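Local structure of probable exosome complex exonuclease 2 (Pyrococcus abyssi, 2PO1) at residues His17-Asn20 with Leu21-Gly25; Val210-Leu214 with Asp215-Val219. The protein probably serves as the non-catalytic Rrp42 component of the archaeal RNA-degrading exosome, contributing to the structure of the Rrp41 active site. All blocks are in the same frame, centred on the assembly; numbering follows the deposited sequence.

Contact 1: residues His17-Asn20 with Leu21-Gly25; sequences HIIN and LLKEG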
ATOM      1  N   HIS C  17     -28.434  11.780 -29.241  1.00 33.50           N
ATOM      2  CA  HIS C  17     -29.174  10.757 -29.919  1.00 33.18           C
ATOM      3  C   HIS C  17     -30.019   9.958 -28.938  1.00 31.89           C
ATOM      4  O   HIS C  17     -31.211   9.721 -29.168  1.00 32.31           O
ATOM      5  CB  HIS C  17     -28.254   9.815 -30.663  1.00 32.93           C
ATOM      6  CG  HIS C  17     -29.000   8.775 -31.428  1.00 33.98           C
ATOM      7  ND1 HIS C  17     -30.042   9.089 -32.275  1.00 37.17           N
ATOM      8  CD2 HIS C  17     -28.878   7.428 -31.459  1.00 35.01           C
ATOM      9  CE1 HIS C  17     -30.520   7.982 -32.815  1.00 39.20           C
ATOM     10  NE2 HIS C  17     -29.837   6.959 -32.329  1.00 35.68           N
ATOM     11  N   ILE C  18     -29.372   9.540 -27.860  1.00 29.97           N
ATOM     12  CA  ILE C  18     -30.060   8.867 -26.763  1.00 30.14           C
ATOM     13  C   ILE C  18     -31.213   9.722 -26.166  1.00 31.73           C
ATOM     14  O   ILE C  18     -32.317   9.224 -26.061  1.00 31.24           O
ATOM     15  CB  ILE C  18     -29.078   8.301 -25.774  1.00 27.60           C
ATOM     16  CG1 ILE C  18     -28.219   7.244 -26.482  1.00 27.30           C
ATOM     17  CG2 ILE C  18     -29.758   7.714 -24.569  1.00 27.44           C
ATOM     18  CD1 ILE C  18     -27.103   6.681 -25.602  1.00 26.60           C
ATOM     19  N   ILE C  19     -30.990  10.992 -25.833  1.00 32.93           N
ATOM     20  CA  ILE C  19     -32.093  11.793 -25.308  1.00 35.59           C
ATOM     21  C   ILE C  19     -33.255  11.883 -26.261  1.00 37.95           C
ATOM     22  O   ILE C  19     -34.401  11.742 -25.847  1.00 40.18           O
ATOM     23  CB  ILE C  19     -31.666  13.198 -24.894  1.00 37.29           C
ATOM     24  CG1 ILE C  19     -31.201  13.185 -23.434  1.00 39.85           C
ATOM     25  CG2 ILE C  19     -32.821  14.196 -25.046  1.00 39.00           C
ATOM     26  CD1 ILE C  19     -30.486  14.479 -23.083  1.00 47.70           C
ATOM     27  N   ASN C  20     -32.969  12.106 -27.547  1.00 38.67           N
ATOM     28  CA  ASN C  20     -33.998  12.315 -28.516  1.00 38.97           C
ATOM     29  C   ASN C  20     -34.760  11.045 -28.757  1.00 38.67           C
ATOM     30  O   ASN C  20     -35.971  11.089 -28.860  1.00 39.89           O
ATOM     31  CB  ASN C  20     -33.432  12.897 -29.822  1.00 39.86           C
ATOM     32  CG  ASN C  20     -32.984  14.331 -29.668  1.00 40.58           C
ATOM     33  OD1 ASN C  20     -32.878  14.828 -28.542  1.00 41.30           O
ATOM     34  ND2 ASN C  20     -32.690  15.013 -30.793  1.00 39.53           N
ATOM     35  N   LEU C  21     -34.066   9.924 -28.881  1.00 36.87           N
ATOM     36  CA  LEU C  21     -34.755   8.655 -28.958  1.00 38.16           C
ATOM     37  C   LEU C  21     -35.669   8.492 -27.751  1.00 38.04           C
ATOM     38  O   LEU C  21     -36.824   8.100 -27.897  1.00 38.14           O
ATOM     39  CB  LEU C  21     -33.779   7.491 -28.974  1.00 36.63           C
ATOM     40  CG  LEU C  21     -33.366   6.918 -30.319  1.00 39.03           C
ATOM     41  CD1 LEU C  21     -32.462   5.746 -30.108  1.00 40.53           C
ATOM     42  CD2 LEU C  21     -34.542   6.503 -31.112  1.00 45.34           C
ATOM     43  N   LEU C  22     -35.153   8.829 -26.566  1.00 37.30           N
ATOM     44  CA  LEU C  22     -35.940   8.701 -25.348  1.00 38.58           C
ATOM     45  C   LEU C  22     -37.212   9.479 -25.425  1.00 41.55           C
ATOM     46  O   LEU C  22     -38.256   8.982 -25.015  1.00 42.01           O
ATOM     47  CB  LEU C  22     -35.158   9.154 -24.140  1.00 37.39           C
ATOM     48  CG  LEU C  22     -34.346   8.117 -23.400  1.00 34.45           C
ATOM     49  CD1 LEU C  22     -34.045   8.747 -22.065  1.00 35.05           C
ATOM     50  CD2 LEU C  22     -35.088   6.799 -23.234  1.00 32.81           C
ATOM     51  N   LYS C  23     -37.135  10.690 -25.982  1.00 44.38           N
ATOM     52  CA  LYS C  23     -38.335  11.522 -26.237  1.00 47.17           C
ATOM     53  C   LYS C  23     -39.374  10.834 -27.112  1.00 49.44           C
ATOM     54  O   LYS C  23     -40.574  11.138 -27.044  1.00 51.51           O
ATOM     55  CB  LYS C  23     -37.930  12.859 -26.865  1.00 49.69           C
ATOM     56  CG  LYS C  23     -37.534  13.972 -25.866  1.00 49.79           C
ATOM     57  CD  LYS C  23     -36.579  13.518 -24.771  1.00 51.05           C
ATOM     58  CE  LYS C  23     -36.119  14.700 -23.887  1.00 51.41           C
ATOM     59  NZ  LYS C  23     -35.680  15.886 -24.692  1.00 54.44           N
ATOM     60  N   GLU C  24     -38.928   9.897 -27.934  1.00 49.41           N
ATOM     61  CA  GLU C  24     -39.822   9.201 -28.835  1.00 51.73           C
ATOM     62  C   GLU C  24     -40.170   7.840 -28.261  1.00 50.03           C
ATOM     63  O   GLU C  24     -40.703   6.973 -28.968  1.00 51.68           O
ATOM     64  CB  GLU C  24     -39.179   9.062 -30.216  1.00 53.52           C
ATOM     65  CG  GLU C  24     -38.658  10.372 -30.789  1.00 58.22           C
ATOM     66  CD  GLU C  24     -37.884  10.166 -32.080  1.00 63.25           C
ATOM     67  OE1 GLU C  24     -38.514   9.696 -33.060  1.00 65.11           O
ATOM     68  OE2 GLU C  24     -36.651  10.468 -32.105  1.00 63.27           O
ATOM     69  N   GLY C  25     -39.843   7.661 -26.976  1.00 46.96           N
ATOM     70  CA  GLY C  25     -40.245   6.499 -26.221  1.00 44.22           C
ATOM     71  C   GLY C  25     -39.350   5.358 -26.576  1.00 42.46           C
ATOM     72  O   GLY C  25     -39.704   4.199 -26.329  1.00 42.60           O
TER
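The imidazole of His17 has Leu21 CG over one face: it lies 4.2 Å from the ring centroid and 26° off its normal, a CH-pi contact one helical turn along. Leu21 CD1 reaches over the ring's outer end, 3.6 Å from His17 NE2. With His17 CG anti to the backbone N (chi1 -177°), the ring lies beside its own carbonyl, the group that Leu21 N also meets, at 2.9 Å from His17 O. Leu22 N to Ile18 O and Lys23 N to Ile19 O repeat this i to i+4 bond, whereas Glu24 N to Asn20 O is weak at 3.3 Å. On another side of the helix, Lys23 bends at chi2 and chi4 and runs alongside Ile19, setting NZ 3.3 Å from Ile19 CG2. The buried side chains Ile18 and Leu22 turn to the protein: Ile18 meets Ile28 and Val219, and Leu22 packs on Phe33, Ile204 and Val209. Gly25, with phi 79°, is the C-prime residue; Gly25 N binds Leu22 O at 2.8 Å and Lys26 N returns to Leu21 O, the pair of bonds of a Schellman motif closing an amphipathic N-terminal helix.

Contact 2: residues Val210-Leu214 with Asp215-Val219; sequences VDPSL and DEELV
Ser213 chi1 of 60° places OG between its own N and carbonyl carbon, and Glu216, with CG beside its backbone N (chi1 -78°) and an extended chain, folds back toward Ser213. The two residues exchange bonds: Glu216 N gives to Ser213 OG at 3.3 Å, and Ser213 N gives to Glu216 OE2 at 3.1 Å, meeting the anti side of the carboxylate 28° out of its plane. A water accepts from Asp215 N at 2.9 Å, so another amide of the first turn has a partner. The regular helical ladder starts with Glu217 N to Ser213 O, 2.8 Å, followed by Leu218 N to Leu214 O. Pro212, just before the cap, lies against the turn, its CB 3.9 Å from Glu217 CG where the two side chains meet at a slant. On the outer side, Leu214 CD2 touches Leu218 CG at 4.1 Å. The buried carboxylate of Glu216 also forms a salt bridge with Arg27 through OE2, and Glu217 OE2 pairs with Lys223; these cations would favour the charged forms. Ser213 as N-cap and Glu216 three residues later form a capping box, starting the short helix 214-219 that joins strands 207-210 and 222-228 of the second RNase PH-family domain.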
ATOM      1  N   VAL C 210     -34.854   1.351 -17.054  1.00 23.74           N
ATOM      2  CA  VAL C 210     -34.265   0.300 -16.256  1.00 23.51           C
ATOM      3  C   VAL C 210     -33.159  -0.396 -17.054  1.00 22.68           C
ATOM      4  O   VAL C 210     -33.169  -0.422 -18.304  1.00 22.51           O
ATOM      5  CB  VAL C 210     -35.310  -0.721 -15.792  1.00 23.89           C
ATOM      6  CG1 VAL C 210     -35.718  -1.546 -16.932  1.00 26.71           C
ATOM      7  CG2 VAL C 210     -34.690  -1.661 -14.752  1.00 26.10           C
ATOM      8  N   ASP C 211     -32.196  -0.935 -16.311  1.00 21.01           N
ATOM      9  CA  ASP C 211     -31.074  -1.675 -16.878  1.00 19.87           C
ATOM     10  C   ASP C 211     -30.382  -0.883 -17.979  1.00 20.33           C
ATOM     11  O   ASP C 211     -30.413  -1.300 -19.132  1.00 21.01           O
ATOM     12  CB  ASP C 211     -31.537  -3.015 -17.410  1.00 20.08           C
ATOM     13  CG  ASP C 211     -30.409  -3.853 -17.959  1.00 20.52           C
ATOM     14  OD1 ASP C 211     -30.690  -4.598 -18.917  1.00 22.68           O
ATOM     15  OD2 ASP C 211     -29.268  -3.782 -17.440  1.00 18.59           O
ATOM     16  N   PRO C 212     -29.673   0.208 -17.599  1.00 19.60           N
ATOM     17  CA  PRO C 212     -29.041   1.119 -18.541  1.00 20.52           C
ATOM     18  C   PRO C 212     -27.836   0.394 -19.101  1.00 20.97           C
ATOM     19  O   PRO C 212     -27.146  -0.255 -18.349  1.00 21.84           O
ATOM     20  CB  PRO C 212     -28.585   2.304 -17.638  1.00 19.15           C
ATOM     21  CG  PRO C 212     -28.401   1.737 -16.301  1.00 17.23           C
ATOM     22  CD  PRO C 212     -29.412   0.596 -16.195  1.00 18.66           C
ATOM     23  N   SER C 213     -27.651   0.412 -20.400  1.00 22.64           N
ATOM     24  CA  SER C 213     -26.427  -0.111 -21.017  1.00 21.80           C
ATOM     25  C   SER C 213     -25.355   0.944 -20.775  1.00 21.03           C
ATOM     26  O   SER C 213     -25.649   2.039 -20.296  1.00 20.24           O
ATOM     27  CB  SER C 213     -26.612  -0.213 -22.512  1.00 22.43           C
ATOM     28  OG  SER C 213     -26.891   1.086 -23.044  1.00 23.05           O
ATOM     29  N   LEU C 214     -24.124   0.642 -21.162  1.00 20.54           N
ATOM     30  CA  LEU C 214     -23.006   1.564 -20.963  1.00 21.29           C
ATOM     31  C   LEU C 214     -23.293   2.855 -21.695  1.00 22.53           C
ATOM     32  O   LEU C 214     -23.106   3.941 -21.145  1.00 21.45           O
ATOM     33  CB  LEU C 214     -21.763   0.950 -21.546  1.00 21.27           C
ATOM     34  CG  LEU C 214     -20.414   1.046 -20.882  1.00 25.33           C
ATOM     35  CD1 LEU C 214     -19.416   0.851 -22.023  1.00 25.91           C
ATOM     36  CD2 LEU C 214     -20.251   2.319 -20.069  1.00 26.15           C
ATOM     37  N   ASP C 215     -23.794   2.743 -22.927  1.00 24.44           N
ATOM     38  CA  ASP C 215     -24.080   3.931 -23.724  1.00 25.81           C
ATOM     39  C   ASP C 215     -25.115   4.801 -22.992  1.00 25.46           C
ATOM     40  O   ASP C 215     -25.007   6.002 -23.010  1.00 24.57           O
ATOM     41  CB  ASP C 215     -24.629   3.545 -25.082  1.00 28.73           C
ATOM     42  CG  ASP C 215     -23.543   3.057 -26.022  1.00 34.64           C
ATOM     43  OD1 ASP C 215     -22.372   3.506 -25.859  1.00 39.08           O
ATOM     44  OD2 ASP C 215     -23.865   2.227 -26.898  1.00 41.30           O
ATOM     45  N   GLU C 216     -26.072   4.173 -22.306  1.00 23.79           N
ATOM     46  CA  GLU C 216     -27.024   4.955 -21.510  1.00 23.35           C
ATOM     47  C   GLU C 216     -26.357   5.500 -20.244  1.00 22.23           C
ATOM     48  O   GLU C 216     -26.601   6.647 -19.853  1.00 22.49           O
ATOM     49  CB  GLU C 216     -28.251   4.158 -21.191  1.00 22.81           C
ATOM     50  CG  GLU C 216     -29.199   4.084 -22.373  1.00 24.60           C
ATOM     51  CD  GLU C 216     -30.173   2.954 -22.315  1.00 22.94           C
ATOM     52  OE1 GLU C 216     -31.109   2.989 -23.123  1.00 24.11           O
ATOM     53  OE2 GLU C 216     -30.054   2.038 -21.482  1.00 24.88           O
ATOM     54  N   GLU C 217     -25.516   4.699 -19.606  1.00 21.04           N
ATOM     55  CA  GLU C 217     -24.789   5.200 -18.429  1.00 19.58           C
ATOM     56  C   GLU C 217     -23.899   6.345 -18.797  1.00 20.91           C
ATOM     57  O   GLU C 217     -23.725   7.279 -18.021  1.00 21.68           O
ATOM     58  CB  GLU C 217     -23.980   4.125 -17.784  1.00 18.51           C
ATOM     59  CG  GLU C 217     -24.820   3.062 -17.116  1.00 18.98           C
ATOM     60  CD  GLU C 217     -23.984   1.911 -16.627  1.00 21.13           C
ATOM     61  OE1 GLU C 217     -22.842   1.750 -17.070  1.00 17.52           O
ATOM     62  OE2 GLU C 217     -24.479   1.155 -15.785  1.00 23.75           O
ATOM     63  N   LEU C 218     -23.349   6.307 -19.997  1.00 21.99           N
ATOM     64  CA  LEU C 218     -22.533   7.432 -20.464  1.00 23.77           C
ATOM     65  C   LEU C 218     -23.274   8.747 -20.521  1.00 23.32           C
ATOM     66  O   LEU C 218     -22.689   9.789 -20.290  1.00 23.95           O
ATOM     67  CB  LEU C 218     -21.807   7.118 -21.770  1.00 24.26           C
ATOM     68  CG  LEU C 218     -20.738   6.036 -21.610  1.00 28.48           C
ATOM     69  CD1 LEU C 218     -20.215   5.594 -22.970  1.00 33.26           C
ATOM     70  CD2 LEU C 218     -19.548   6.469 -20.703  1.00 31.65           C
ATOM     71  N   VAL C 219     -24.578   8.724 -20.770  1.00 23.86           N
ATOM     72  CA  VAL C 219     -25.323   9.949 -20.897  1.00 24.34           C
ATOM     73  C   VAL C 219     -26.296  10.218 -19.745  1.00 25.11           C
ATOM     74  O   VAL C 219     -26.972  11.224 -19.745  1.00 25.64           O
ATOM     75  CB  VAL C 219     -26.099   9.960 -22.240  1.00 26.93           C
ATOM     76  CG1 VAL C 219     -25.205   9.418 -23.368  1.00 28.83           C
ATOM     77  CG2 VAL C 219     -27.382   9.178 -22.134  1.00 24.81           C
TER
HETATM   78  O   HOH W   1     -24.116   0.319 -24.514  1.00 36.88           O

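Contacts 1 and 2 treat opposite ends of two short helices: contact 1 includes the C-terminal end of helix 13-23, contact 2 the start of helix 214-219. Termination relies on main-chain bonds and a positive-phi glycine, initiation on a serine hydroxyl and a glutamate carboxylate. Both are partly buried, but contact 1 has more exposed residues and lies farther from the chain's centre, while contact 2 carries the buried carboxylate of Glu216, paired with Arg27, and the partly exposed one of Glu217, paired with Lys223. The helices touch directly: Ile18 CD1 lies 3.4 Å from Asp215 O, and Ile18 CG2 lies 3.7 Å from Val219 CG2. Ile204 of strand 197-204 meets Ile19 and Leu22 of contact 1 and Glu216 of contact 2.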